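PDB 6UBC: Glyco_hydro_cc domain-containing protein from Cryptococcus neoformans, which probably binds beta-1,3-glucan oligosaccharides, as a subgroup VII member of glycoside hydrolase family 128. Local coordinates for residues M313-S326 with K352-K364. Sequence-based numbering, arbitrary orientation.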
# COMPACT_ATOMS: atom_id res chain seq x y z
N MET A 313 -4.87 -6.63 -3.47
CA MET A 313 -5.61 -7.89 -3.20
C MET A 313 -5.44 -8.34 -1.72
O MET A 313 -4.32 -8.68 -1.27
CB MET A 313 -5.18 -9.02 -4.13
CG MET A 313 -5.45 -8.71 -5.59
SD MET A 313 -7.16 -8.36 -6.07
CE MET A 313 -7.20 -6.57 -5.93
N CYS A 314 -6.56 -8.52 -1.05
CA CYS A 314 -6.50 -9.10 0.33
C CYS A 314 -6.06 -10.56 0.23
O CYS A 314 -5.49 -11.02 1.20
CB CYS A 314 -7.82 -8.97 1.08
SG CYS A 314 -9.11 -9.96 0.32
N HIS A 315 -6.31 -11.24 -0.89
CA HIS A 315 -6.06 -12.70 -1.04
C HIS A 315 -4.57 -12.97 -1.29
O HIS A 315 -4.22 -14.14 -1.39
CB HIS A 315 -6.97 -13.36 -2.05
CG HIS A 315 -8.38 -13.45 -1.61
ND1 HIS A 315 -9.32 -12.47 -1.90
CD2 HIS A 315 -9.02 -14.43 -0.89
CE1 HIS A 315 -10.49 -12.84 -1.36
NE2 HIS A 315 -10.36 -14.07 -0.80
N GLN A 316 -3.73 -11.94 -1.42
CA GLN A 316 -2.25 -12.09 -1.55
C GLN A 316 -2.01 -13.04 -2.74
O GLN A 316 -2.66 -12.87 -3.79
CB GLN A 316 -1.67 -12.62 -0.22
CG GLN A 316 -1.98 -11.69 0.94
CD GLN A 316 -1.16 -12.05 2.16
OE1 GLN A 316 0.08 -11.86 2.15
NE2 GLN A 316 -1.87 -12.58 3.17
N ALA A 317 -1.17 -14.06 -2.58
CA ALA A 317 -0.78 -14.88 -3.74
C ALA A 317 -1.92 -15.84 -4.10
O ALA A 317 -1.93 -16.34 -5.24
CB ALA A 317 0.53 -15.56 -3.43
N ALA A 318 -2.90 -16.01 -3.22
CA ALA A 318 -4.08 -16.82 -3.56
C ALA A 318 -4.99 -16.14 -4.61
O ALA A 318 -6.01 -16.71 -5.04
CB ALA A 318 -4.84 -17.16 -2.29
N GLU A 319 -4.66 -14.92 -4.98
CA GLU A 319 -5.24 -14.25 -6.17
C GLU A 319 -5.09 -15.17 -7.40
O GLU A 319 -5.89 -15.06 -8.32
CB GLU A 319 -4.51 -12.93 -6.38
CG GLU A 319 -4.51 -12.45 -7.84
CD GLU A 319 -5.87 -12.10 -8.44
OE1 GLU A 319 -6.79 -11.70 -7.66
OE2 GLU A 319 -5.98 -12.15 -9.72
N GLU A 320 -4.11 -16.07 -7.41
CA GLU A 320 -3.99 -17.11 -8.46
C GLU A 320 -5.32 -17.85 -8.65
O GLU A 320 -5.65 -18.17 -9.78
CB GLU A 320 -2.95 -18.16 -8.10
CG GLU A 320 -2.78 -19.21 -9.19
CD GLU A 320 -1.55 -20.10 -9.06
OE1 GLU A 320 -0.73 -19.86 -8.17
OE2 GLU A 320 -1.48 -21.15 -9.78
N TYR A 321 -6.03 -18.10 -7.55
CA TYR A 321 -7.29 -18.87 -7.55
C TYR A 321 -8.49 -17.94 -7.55
O TYR A 321 -9.49 -18.30 -8.20
CB TYR A 321 -7.26 -19.89 -6.41
CG TYR A 321 -6.04 -20.78 -6.48
CD1 TYR A 321 -6.00 -21.81 -7.38
CD2 TYR A 321 -4.93 -20.58 -5.65
CE1 TYR A 321 -4.88 -22.62 -7.51
CE2 TYR A 321 -3.79 -21.35 -5.80
CZ TYR A 321 -3.77 -22.38 -6.73
OH TYR A 321 -2.69 -23.19 -6.88
N THR A 322 -8.49 -16.82 -6.83
CA THR A 322 -9.70 -15.93 -6.76
C THR A 322 -9.86 -15.16 -8.08
O THR A 322 -11.00 -14.89 -8.45
CB THR A 322 -9.64 -14.91 -5.63
OG1 THR A 322 -8.41 -14.23 -5.86
CG2 THR A 322 -9.65 -15.56 -4.29
N LYS A 323 -8.76 -14.81 -8.75
CA LYS A 323 -8.77 -14.18 -10.10
C LYS A 323 -9.56 -12.86 -10.10
O LYS A 323 -10.15 -12.52 -11.15
CB LYS A 323 -9.35 -15.20 -11.10
CG LYS A 323 -8.52 -16.47 -11.21
CD LYS A 323 -9.03 -17.29 -12.34
CE LYS A 323 -8.20 -18.53 -12.60
NZ LYS A 323 -9.02 -19.55 -13.28
N TRP A 324 -9.42 -12.04 -9.07
CA TRP A 324 -10.00 -10.67 -9.09
C TRP A 324 -9.12 -9.76 -9.94
O TRP A 324 -9.61 -9.15 -10.93
CB TRP A 324 -10.16 -10.13 -7.67
CG TRP A 324 -11.06 -8.93 -7.56
CD1 TRP A 324 -12.37 -8.90 -7.15
CD2 TRP A 324 -10.71 -7.58 -7.88
NE1 TRP A 324 -12.85 -7.61 -7.22
CE2 TRP A 324 -11.87 -6.79 -7.71
CE3 TRP A 324 -9.57 -6.98 -8.40
CZ2 TRP A 324 -11.90 -5.45 -8.05
CZ3 TRP A 324 -9.60 -5.65 -8.73
CH2 TRP A 324 -10.74 -4.88 -8.47
N LEU A 325 -7.85 -9.64 -9.55
CA LEU A 325 -6.93 -8.73 -10.25
C LEU A 325 -6.78 -9.17 -11.70
O LEU A 325 -6.61 -8.32 -12.59
CB LEU A 325 -5.58 -8.69 -9.57
CG LEU A 325 -4.71 -7.50 -9.98
CD1 LEU A 325 -5.37 -6.14 -9.67
CD2 LEU A 325 -3.36 -7.58 -9.31
N SER A 326 -6.70 -10.47 -11.93
CA SER A 326 -6.45 -10.96 -13.31
C SER A 326 -7.64 -10.59 -14.19
O SER A 326 -7.42 -10.17 -15.36
CB SER A 326 -6.14 -12.42 -13.37
OG SER A 326 -7.20 -13.24 -12.87
N LYS A 352 8.19 -13.73 0.10
CA LYS A 352 8.73 -14.02 -1.23
C LYS A 352 7.65 -14.65 -2.10
O LYS A 352 7.59 -14.30 -3.25
CB LYS A 352 9.97 -14.90 -1.13
CG LYS A 352 11.18 -14.19 -0.59
CD LYS A 352 12.26 -15.18 -0.16
CE LYS A 352 13.60 -14.53 0.05
NZ LYS A 352 14.46 -15.43 0.87
N THR A 353 6.84 -15.54 -1.58
CA THR A 353 5.73 -16.09 -2.35
C THR A 353 4.88 -14.96 -2.96
O THR A 353 4.53 -15.00 -4.14
CB THR A 353 4.89 -16.99 -1.44
OG1 THR A 353 5.72 -18.08 -1.04
CG2 THR A 353 3.65 -17.51 -2.11
N ASP A 354 4.54 -13.96 -2.16
CA ASP A 354 3.68 -12.85 -2.67
C ASP A 354 4.40 -12.09 -3.78
O ASP A 354 3.79 -11.83 -4.85
CB ASP A 354 3.25 -11.89 -1.56
CG ASP A 354 2.22 -12.40 -0.56
OD1 ASP A 354 1.61 -13.49 -0.78
OD2 ASP A 354 2.02 -11.69 0.46
N ILE A 355 5.66 -11.69 -3.53
CA ILE A 355 6.41 -10.86 -4.50
C ILE A 355 6.61 -11.66 -5.78
O ILE A 355 6.32 -11.16 -6.90
CB ILE A 355 7.72 -10.33 -3.94
CG1 ILE A 355 7.52 -9.47 -2.70
CG2 ILE A 355 8.45 -9.60 -5.06
CD1 ILE A 355 8.80 -9.21 -2.03
N ASP A 356 6.99 -12.93 -5.64
CA ASP A 356 7.14 -13.82 -6.82
C ASP A 356 5.85 -13.87 -7.62
O ASP A 356 5.89 -13.77 -8.87
CB ASP A 356 7.59 -15.21 -6.42
CG ASP A 356 9.00 -15.34 -5.90
OD1 ASP A 356 9.78 -14.41 -6.00
OD2 ASP A 356 9.28 -16.39 -5.39
N TYR A 357 4.70 -14.14 -6.98
CA TYR A 357 3.45 -14.32 -7.72
C TYR A 357 3.19 -13.06 -8.56
O TYR A 357 2.88 -13.15 -9.80
CB TYR A 357 2.28 -14.67 -6.80
CG TYR A 357 1.00 -14.66 -7.59
CD1 TYR A 357 0.67 -15.67 -8.46
CD2 TYR A 357 0.21 -13.52 -7.62
CE1 TYR A 357 -0.44 -15.60 -9.28
CE2 TYR A 357 -0.89 -13.43 -8.45
CZ TYR A 357 -1.23 -14.49 -9.28
OH TYR A 357 -2.30 -14.38 -10.13
N TYR A 358 3.26 -11.89 -7.93
CA TYR A 358 2.85 -10.64 -8.58
C TYR A 358 3.87 -10.21 -9.64
O TYR A 358 3.40 -9.64 -10.68
CB TYR A 358 2.50 -9.55 -7.56
CG TYR A 358 1.15 -9.84 -6.94
CD1 TYR A 358 -0.02 -9.59 -7.64
CD2 TYR A 358 1.04 -10.45 -5.72
CE1 TYR A 358 -1.27 -9.85 -7.11
CE2 TYR A 358 -0.20 -10.71 -5.14
CZ TYR A 358 -1.36 -10.41 -5.83
OH TYR A 358 -2.59 -10.68 -5.31
N TYR A 359 5.16 -10.42 -9.39
CA TYR A 359 6.21 -10.09 -10.38
C TYR A 359 6.15 -11.07 -11.57
O TYR A 359 6.08 -10.64 -12.75
CB TYR A 359 7.60 -10.01 -9.76
CG TYR A 359 8.49 -9.24 -10.70
CD1 TYR A 359 8.39 -7.84 -10.75
CD2 TYR A 359 9.29 -9.87 -11.63
CE1 TYR A 359 9.17 -7.09 -11.61
CE2 TYR A 359 10.05 -9.15 -12.54
CZ TYR A 359 9.98 -7.77 -12.52
OH TYR A 359 10.76 -7.02 -13.35
N ASN A 360 6.02 -12.37 -11.30
CA ASN A 360 5.94 -13.37 -12.40
C ASN A 360 4.70 -13.13 -13.24
O ASN A 360 4.77 -13.27 -14.45
CB ASN A 360 5.98 -14.80 -11.85
CG ASN A 360 7.33 -15.11 -11.27
OD1 ASN A 360 8.28 -14.40 -11.53
ND2 ASN A 360 7.43 -16.16 -10.48
N THR A 361 3.58 -12.73 -12.66
CA THR A 361 2.32 -12.55 -13.40
C THR A 361 2.32 -11.27 -14.23
O THR A 361 1.86 -11.36 -15.41
CB THR A 361 1.09 -12.70 -12.48
OG1 THR A 361 1.13 -13.94 -11.78
CG2 THR A 361 -0.23 -12.67 -13.20
N TYR A 362 2.78 -10.13 -13.73
CA TYR A 362 2.60 -8.81 -14.40
C TYR A 362 3.91 -8.19 -14.89
O TYR A 362 3.85 -7.34 -15.73
CB TYR A 362 1.85 -7.87 -13.47
CG TYR A 362 0.46 -8.40 -13.22
CD1 TYR A 362 -0.49 -8.37 -14.22
CD2 TYR A 362 0.11 -8.97 -12.00
CE1 TYR A 362 -1.76 -8.89 -14.04
CE2 TYR A 362 -1.17 -9.51 -11.81
CZ TYR A 362 -2.13 -9.46 -12.82
OH TYR A 362 -3.39 -10.03 -12.70
N GLY A 363 5.05 -8.57 -14.35
CA GLY A 363 6.36 -8.06 -14.73
C GLY A 363 6.54 -6.59 -14.49
O GLY A 363 7.51 -6.06 -15.04
N LYS A 364 5.73 -5.96 -13.60
CA LYS A 364 5.84 -4.54 -13.25
C LYS A 364 6.40 -4.35 -11.83
O LYS A 364 6.33 -5.22 -10.94
CB LYS A 364 4.47 -3.85 -13.37
CG LYS A 364 3.96 -3.83 -14.80
CD LYS A 364 2.65 -3.21 -14.95
CE LYS A 364 2.19 -3.30 -16.37
NZ LYS A 364 0.81 -2.79 -16.53
O HOH W 1 -3.60 -11.86 -10.91
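Y358 OH donates to the backbone carbonyl Q316 O at 2.7 Å, tying helix 348-362 to the loop and short helices that follow strand 307-309 in this (beta/alpha)8 (TIM) barrel, the fold of GH128. The hydroxyl arrives from above the carbonyl plane, 46° out of it, while E319 N takes the same oxygen from the opposite face. A second, weak bond runs from A317 N to D354 OD1 (3.4 Å). Q316 OE1 lies 2.6 Å from D354 OD2; the amide and carboxylate planes stand 68° apart, and OE1 also accepts from N344 N of the adjoining strand 339-345. Further along, a water joins the segments: it donates to E319 OE2 and also hydrogen-bonds the hydroxyls of Y357 and Y362. The E319 carboxylate, from helix 319-322, receives N-H groups of the first turn of helix 324-331, OE1 from L325 and OE2 from S326, both on the syn side but well out of the carboxylate plane; the two bonds limit its rotation. With CG anti to the backbone N (chi1 172°), Y357 reaches across so that A317 O lies over the centre of one face, 4.0 Å from the ring plane; T361 OG1 lies over the other face, toward the rim. E320 CB meets Y357 CE1 obliquely. The Y358 hydroxyl is hemmed in by the CB atoms of M313 and E319, and Y357 CD2 sits over the Y358 ring face. L325 CD2 rests against both Y358 and Y362, at the edge of the Y358 ring 3.8 Å from Y358 CE1 and equally far from Y362 CE2.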